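Local coordinates for toxin coregulated pilin (Vibrio cholerae, PDB 3HRV), which forms the major subunit of the toxin-coregulated pilus, a type IV pilus needed for bacterial aggregation and colonization of the host small intestine, at residues A[100-114]-A[178-192]. Sequence-based numbering, arbitrary orientation.
Sequences AFAITVGGLTQAQCK and LCTGTAPFTVAFGNS. With SO4 (sulfate ion), chain E.
Cys113 and Cys179 form the disulfide that delimits the D-region, as in other type IV pilins, SG to SG 2.0 Å with chi3 -80°. It ties the start of helix 110-120 to the loop leading into strand 185-191. With its sulfur anti to the backbone N (chi1 -180°), Cys113 SG turns into the packed interior, 3.8 Å from Val187 CG2 and 4.7 Å from the centre of the Phe185 ring, in an oblique sulfur-aromatic contact. Leu108 CD1 reaches the same methyl, crossing Val187 at about a right angle. The Phe185 ring has Leu108 O at its edge, in plane, while Thr182 O, from its own segment, sits over one face toward the rim. Val105 CG2 meets the edge of the Phe189 ring. The Phe101 ring and Asn191 side chain lie side by side, pointing the same way, planes 33° apart, with Asn191 N over one ring face.

The backbones of 100-106 and 185-191 run antiparallel. Paired hydrogen bonds join Phe101 with Asn191, Ile103 with Phe189, and Val105 with Val187. A G1 bulge follows: Gly107 (positive phi) and Leu108 lie opposite the single residue Phe185, whose N binds Leu108 O at 2.8 Å.

The solvent side is looser. At the bulge a water links Gly107 N to Thr186 OG1. The extended Gln110 side chain gives one bond, NE2 to Cys179 O at 3.0 Å.

The strands are neighbours inside the five-stranded antiparallel sheet, 87-93 beside 100-108 and 126-131 beside 185-191. Helix 24-44 packs on Phe101 and Ile103: sheet against long N-terminal helix, the type IV pilin fold.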
loop_
_atom_site.group_PDB
_atom_site.type_symbol
_atom_site.label_atom_id
_atom_site.label_comp_id
_atom_site.label_asym_id
_atom_site.label_seq_id
_atom_site.Cartn_x
_atom_site.Cartn_y
_atom_site.Cartn_z
ATOM N N ALA A 100 12.125 3.535 -0.512
ATOM C CA ALA A 100 10.697 3.734 -0.279
ATOM C C ALA A 100 10.137 2.468 0.354
ATOM O O ALA A 100 10.817 1.450 0.426
ATOM C CB ALA A 100 9.977 4.021 -1.599
ATOM N N PHE A 101 8.899 2.537 0.831
ATOM C CA PHE A 101 8.267 1.371 1.432
ATOM C C PHE A 101 6.804 1.346 1.042
ATOM O O PHE A 101 6.230 2.372 0.692
ATOM C CB PHE A 101 8.392 1.404 2.963
ATOM C CG PHE A 101 7.544 2.457 3.621
ATOM C CD1 PHE A 101 6.261 2.155 4.069
ATOM C CD2 PHE A 101 8.017 3.758 3.771
ATOM C CE1 PHE A 101 5.462 3.133 4.653
ATOM C CE2 PHE A 101 7.227 4.746 4.355
ATOM C CZ PHE A 101 5.946 4.433 4.796
ATOM N N ALA A 102 6.204 0.165 1.096
ATOM C CA ALA A 102 4.796 0.024 0.761
ATOM C C ALA A 102 4.131 -0.919 1.755
ATOM O O ALA A 102 4.675 -1.972 2.090
ATOM C CB ALA A 102 4.637 -0.514 -0.659
ATOM N N ILE A 103 2.964 -0.517 2.239
ATOM C CA ILE A 103 2.207 -1.337 3.169
ATOM C C ILE A 103 1.208 -2.093 2.308
ATOM O O ILE A 103 0.430 -1.487 1.565
ATOM C CB ILE A 103 1.458 -0.474 4.192
ATOM C CG1 ILE A 103 2.444 0.463 4.890
ATOM C CG2 ILE A 103 0.760 -1.368 5.217
ATOM C CD1 ILE A 103 1.789 1.545 5.701
ATOM N N THR A 104 1.236 -3.415 2.398
ATOM C CA THR A 104 0.340 -4.223 1.591
ATOM C C THR A 104 -0.878 -4.729 2.353
ATOM O O THR A 104 -0.760 -5.307 3.432
ATOM C CB THR A 104 1.091 -5.417 0.965
ATOM O OG1 THR A 104 1.700 -6.206 1.994
ATOM C CG2 THR A 104 2.179 -4.913 0.017
ATOM N N VAL A 105 -2.046 -4.488 1.769
ATOM C CA VAL A 105 -3.317 -4.903 2.342
ATOM C C VAL A 105 -3.942 -5.860 1.338
ATOM O O VAL A 105 -4.479 -5.431 0.311
ATOM C CB VAL A 105 -4.256 -3.694 2.546
ATOM C CG1 VAL A 105 -5.509 -4.122 3.299
ATOM C CG2 VAL A 105 -3.524 -2.593 3.312
ATOM N N GLY A 106 -3.858 -7.153 1.640
ATOM C CA GLY A 106 -4.399 -8.163 0.746
ATOM C C GLY A 106 -5.700 -8.796 1.197
ATOM O O GLY A 106 -6.294 -8.388 2.196
ATOM N N GLY A 107 -6.143 -9.800 0.445
ATOM C CA GLY A 107 -7.378 -10.496 0.762
ATOM C C GLY A 107 -8.616 -9.646 0.546
ATOM O O GLY A 107 -9.672 -9.926 1.111
ATOM N N LEU A 108 -8.492 -8.618 -0.287
ATOM C CA LEU A 108 -9.599 -7.705 -0.550
ATOM C C LEU A 108 -10.528 -8.115 -1.686
ATOM O O LEU A 108 -10.078 -8.530 -2.754
ATOM C CB LEU A 108 -9.053 -6.313 -0.872
ATOM C CG LEU A 108 -8.120 -5.668 0.151
ATOM C CD1 LEU A 108 -7.502 -4.417 -0.446
ATOM C CD2 LEU A 108 -8.891 -5.334 1.413
ATOM N N THR A 109 -11.829 -7.999 -1.452
ATOM C CA THR A 109 -12.794 -8.291 -2.502
ATOM C C THR A 109 -12.716 -7.048 -3.380
ATOM O O THR A 109 -12.094 -6.054 -2.995
ATOM C CB THR A 109 -14.229 -8.397 -1.957
ATOM O OG1 THR A 109 -14.596 -7.159 -1.338
ATOM C CG2 THR A 109 -14.336 -9.524 -0.948
ATOM N N GLN A 110 -13.343 -7.081 -4.548
ATOM C CA GLN A 110 -13.295 -5.917 -5.419
ATOM C C GLN A 110 -13.909 -4.706 -4.726
ATOM O O GLN A 110 -13.398 -3.593 -4.841
ATOM C CB GLN A 110 -14.031 -6.194 -6.729
ATOM C CG GLN A 110 -13.835 -5.103 -7.766
ATOM C CD GLN A 110 -14.426 -5.472 -9.109
ATOM O OE1 GLN A 110 -15.644 -5.496 -9.277
ATOM N NE2 GLN A 110 -13.560 -5.772 -10.072
ATOM N N ALA A 111 -15.004 -4.926 -4.002
ATOM C CA ALA A 111 -15.685 -3.840 -3.301
ATOM C C ALA A 111 -14.803 -3.226 -2.215
ATOM O O ALA A 111 -14.759 -2.007 -2.048
ATOM C CB ALA A 111 -16.987 -4.346 -2.690
ATOM N N GLN A 112 -14.101 -4.071 -1.472
ATOM C CA GLN A 112 -13.229 -3.576 -0.415
ATOM C C GLN A 112 -12.049 -2.816 -1.009
ATOM O O GLN A 112 -11.599 -1.814 -0.460
ATOM C CB GLN A 112 -12.743 -4.741 0.442
ATOM C CG GLN A 112 -13.881 -5.450 1.163
ATOM C CD GLN A 112 -13.427 -6.678 1.912
ATOM O OE1 GLN A 112 -12.601 -7.444 1.422
ATOM N NE2 GLN A 112 -13.979 -6.884 3.104
ATOM N N CYS A 113 -11.559 -3.296 -2.145
ATOM C CA CYS A 113 -10.440 -2.658 -2.820
ATOM C C CYS A 113 -10.827 -1.244 -3.260
ATOM O O CYS A 113 -10.092 -0.289 -3.014
ATOM C CB CYS A 113 -10.039 -3.514 -4.021
ATOM S SG CYS A 113 -8.646 -2.955 -5.054
ATOM N N LYS A 114 -11.984 -1.107 -3.902
ATOM C CA LYS A 114 -12.430 0.208 -4.360
ATOM C C LYS A 114 -12.623 1.162 -3.190
ATOM O O LYS A 114 -12.170 2.307 -3.217
ATOM C CB LYS A 114 -13.754 0.104 -5.124
ATOM C CG LYS A 114 -13.684 -0.641 -6.448
ATOM C CD LYS A 114 -15.023 -0.547 -7.176
ATOM C CE LYS A 114 -15.010 -1.313 -8.486
ATOM N NZ LYS A 114 -16.269 -1.092 -9.258
ATOM N N LEU A 178 -11.360 1.040 -11.461
ATOM C CA LEU A 178 -10.636 0.800 -10.215
ATOM C C LEU A 178 -10.792 -0.632 -9.708
ATOM O O LEU A 178 -11.909 -1.127 -9.528
ATOM C CB LEU A 178 -11.106 1.773 -9.133
ATOM C CG LEU A 178 -10.435 1.652 -7.763
ATOM C CD1 LEU A 178 -8.925 1.831 -7.890
ATOM C CD2 LEU A 178 -11.023 2.703 -6.838
ATOM N N CYS A 179 -9.659 -1.286 -9.473
ATOM C CA CYS A 179 -9.631 -2.658 -8.980
ATOM C C CYS A 179 -10.325 -3.656 -9.899
ATOM O O CYS A 179 -10.872 -4.653 -9.436
ATOM C CB CYS A 179 -10.267 -2.731 -7.595
ATOM S SG CYS A 179 -9.518 -1.646 -6.339
ATOM N N THR A 180 -10.296 -3.397 -11.200
ATOM C CA THR A 180 -10.927 -4.309 -12.144
ATOM C C THR A 180 -10.174 -5.629 -12.151
ATOM O O THR A 180 -8.956 -5.659 -11.948
ATOM C CB THR A 180 -10.926 -3.737 -13.580
ATOM O OG1 THR A 180 -11.507 -4.695 -14.471
ATOM C CG2 THR A 180 -9.503 -3.425 -14.042
ATOM N N GLY A 181 -10.894 -6.726 -12.360
ATOM C CA GLY A 181 -10.227 -8.010 -12.405
ATOM C C GLY A 181 -10.775 -9.106 -11.519
ATOM O O GLY A 181 -11.982 -9.200 -11.276
ATOM N N THR A 182 -9.859 -9.935 -11.030
ATOM C CA THR A 182 -10.190 -11.076 -10.192
ATOM C C THR A 182 -9.704 -10.907 -8.758
ATOM O O THR A 182 -8.545 -10.573 -8.526
ATOM C CB THR A 182 -9.548 -12.357 -10.760
ATOM O OG1 THR A 182 -9.904 -12.495 -12.142
ATOM C CG2 THR A 182 -10.011 -13.576 -9.988
ATOM N N ALA A 183 -10.597 -11.135 -7.801
ATOM C CA ALA A 183 -10.246 -11.041 -6.388
ATOM C C ALA A 183 -9.541 -12.343 -6.017
ATOM O O ALA A 183 -9.674 -13.345 -6.722
ATOM C CB ALA A 183 -11.502 -10.865 -5.550
ATOM N N PRO A 184 -8.781 -12.353 -4.907
ATOM C CA PRO A 184 -8.551 -11.238 -3.988
ATOM C C PRO A 184 -7.519 -10.248 -4.504
ATOM O O PRO A 184 -6.602 -10.607 -5.248
ATOM C CB PRO A 184 -8.070 -11.937 -2.725
ATOM C CG PRO A 184 -7.225 -13.032 -3.290
ATOM C CD PRO A 184 -8.090 -13.564 -4.425
ATOM N N PHE A 185 -7.675 -8.997 -4.098
ATOM C CA PHE A 185 -6.744 -7.961 -4.498
ATOM C C PHE A 185 -5.860 -7.584 -3.328
ATOM O O PHE A 185 -6.253 -7.713 -2.168
ATOM C CB PHE A 185 -7.480 -6.701 -4.948
ATOM C CG PHE A 185 -8.374 -6.908 -6.127
ATOM C CD1 PHE A 185 -9.668 -7.391 -5.961
ATOM C CD2 PHE A 185 -7.918 -6.635 -7.411
ATOM C CE1 PHE A 185 -10.497 -7.600 -7.060
ATOM C CE2 PHE A 185 -8.736 -6.840 -8.516
ATOM C CZ PHE A 185 -10.027 -7.323 -8.341
ATOM N N THR A 186 -4.657 -7.131 -3.646
ATOM C CA THR A 186 -3.729 -6.662 -2.634
ATOM C C THR A 186 -3.358 -5.267 -3.091
ATOM O O THR A 186 -2.970 -5.069 -4.240
ATOM C CB THR A 186 -2.441 -7.502 -2.557
ATOM O OG1 THR A 186 -2.759 -8.851 -2.195
ATOM C CG2 THR A 186 -1.505 -6.919 -1.501
ATOM N N VAL A 187 -3.501 -4.295 -2.204
ATOM C CA VAL A 187 -3.152 -2.931 -2.551
ATOM C C VAL A 187 -1.912 -2.533 -1.773
ATOM O O VAL A 187 -1.828 -2.731 -0.560
ATOM C CB VAL A 187 -4.289 -1.945 -2.222
ATOM C CG1 VAL A 187 -3.882 -0.534 -2.627
ATOM C CG2 VAL A 187 -5.561 -2.359 -2.950
ATOM N N ALA A 188 -0.933 -1.995 -2.489
ATOM C CA ALA A 188 0.304 -1.551 -1.871
ATOM C C ALA A 188 0.247 -0.035 -1.761
ATOM O O ALA A 188 0.164 0.664 -2.772
ATOM C CB ALA A 188 1.494 -1.972 -2.723
ATOM N N PHE A 189 0.260 0.467 -0.530
ATOM C CA PHE A 189 0.228 1.900 -0.281
ATOM C C PHE A 189 1.651 2.298 0.065
ATOM O O PHE A 189 2.193 1.882 1.091
ATOM C CB PHE A 189 -0.723 2.216 0.877
ATOM C CG PHE A 189 -2.159 1.878 0.584
ATOM C CD1 PHE A 189 -2.685 0.638 0.939
ATOM C CD2 PHE A 189 -2.978 2.791 -0.072
ATOM C CE1 PHE A 189 -4.011 0.313 0.646
ATOM C CE2 PHE A 189 -4.304 2.479 -0.373
ATOM C CZ PHE A 189 -4.820 1.236 -0.012
ATOM N N GLY A 190 2.268 3.091 -0.801
ATOM C CA GLY A 190 3.646 3.459 -0.559
ATOM C C GLY A 190 3.945 4.903 -0.238
ATOM O O GLY A 190 3.199 5.818 -0.596
ATOM N N ASN A 191 5.056 5.090 0.461
ATOM C CA ASN A 191 5.524 6.414 0.826
ATOM C C ASN A 191 7.048 6.355 0.852
ATOM O O ASN A 191 7.639 5.278 0.721
ATOM C CB ASN A 191 4.987 6.826 2.197
ATOM C CG ASN A 191 4.841 8.328 2.327
ATOM O OD1 ASN A 191 5.421 9.085 1.552
ATOM N ND2 ASN A 191 4.066 8.768 3.313
ATOM N N SER A 192 7.676 7.512 1.023
ATOM C CA SER A 192 9.128 7.609 1.050
ATOM C C SER A 192 9.537 8.770 1.947
ATOM O O SER A 192 10.420 8.569 2.803
ATOM C CB SER A 192 9.653 7.827 -0.373
ATOM O OG SER A 192 11.064 7.941 -0.406
ATOM O OXT SER A 192 8.971 9.868 1.769
HETATM S S SO4 E . -16.024 -4.651 5.161
HETATM O O1 SO4 E . -16.085 -5.145 3.854
HETATM O O2 SO4 E . -15.477 -3.359 5.133
HETATM O O3 SO4 E . -15.182 -5.456 6.024
HETATM O O4 SO4 E . -17.347 -4.635 5.596
HETATM O O HOH W 1 -4.609 -10.857 -2.101
#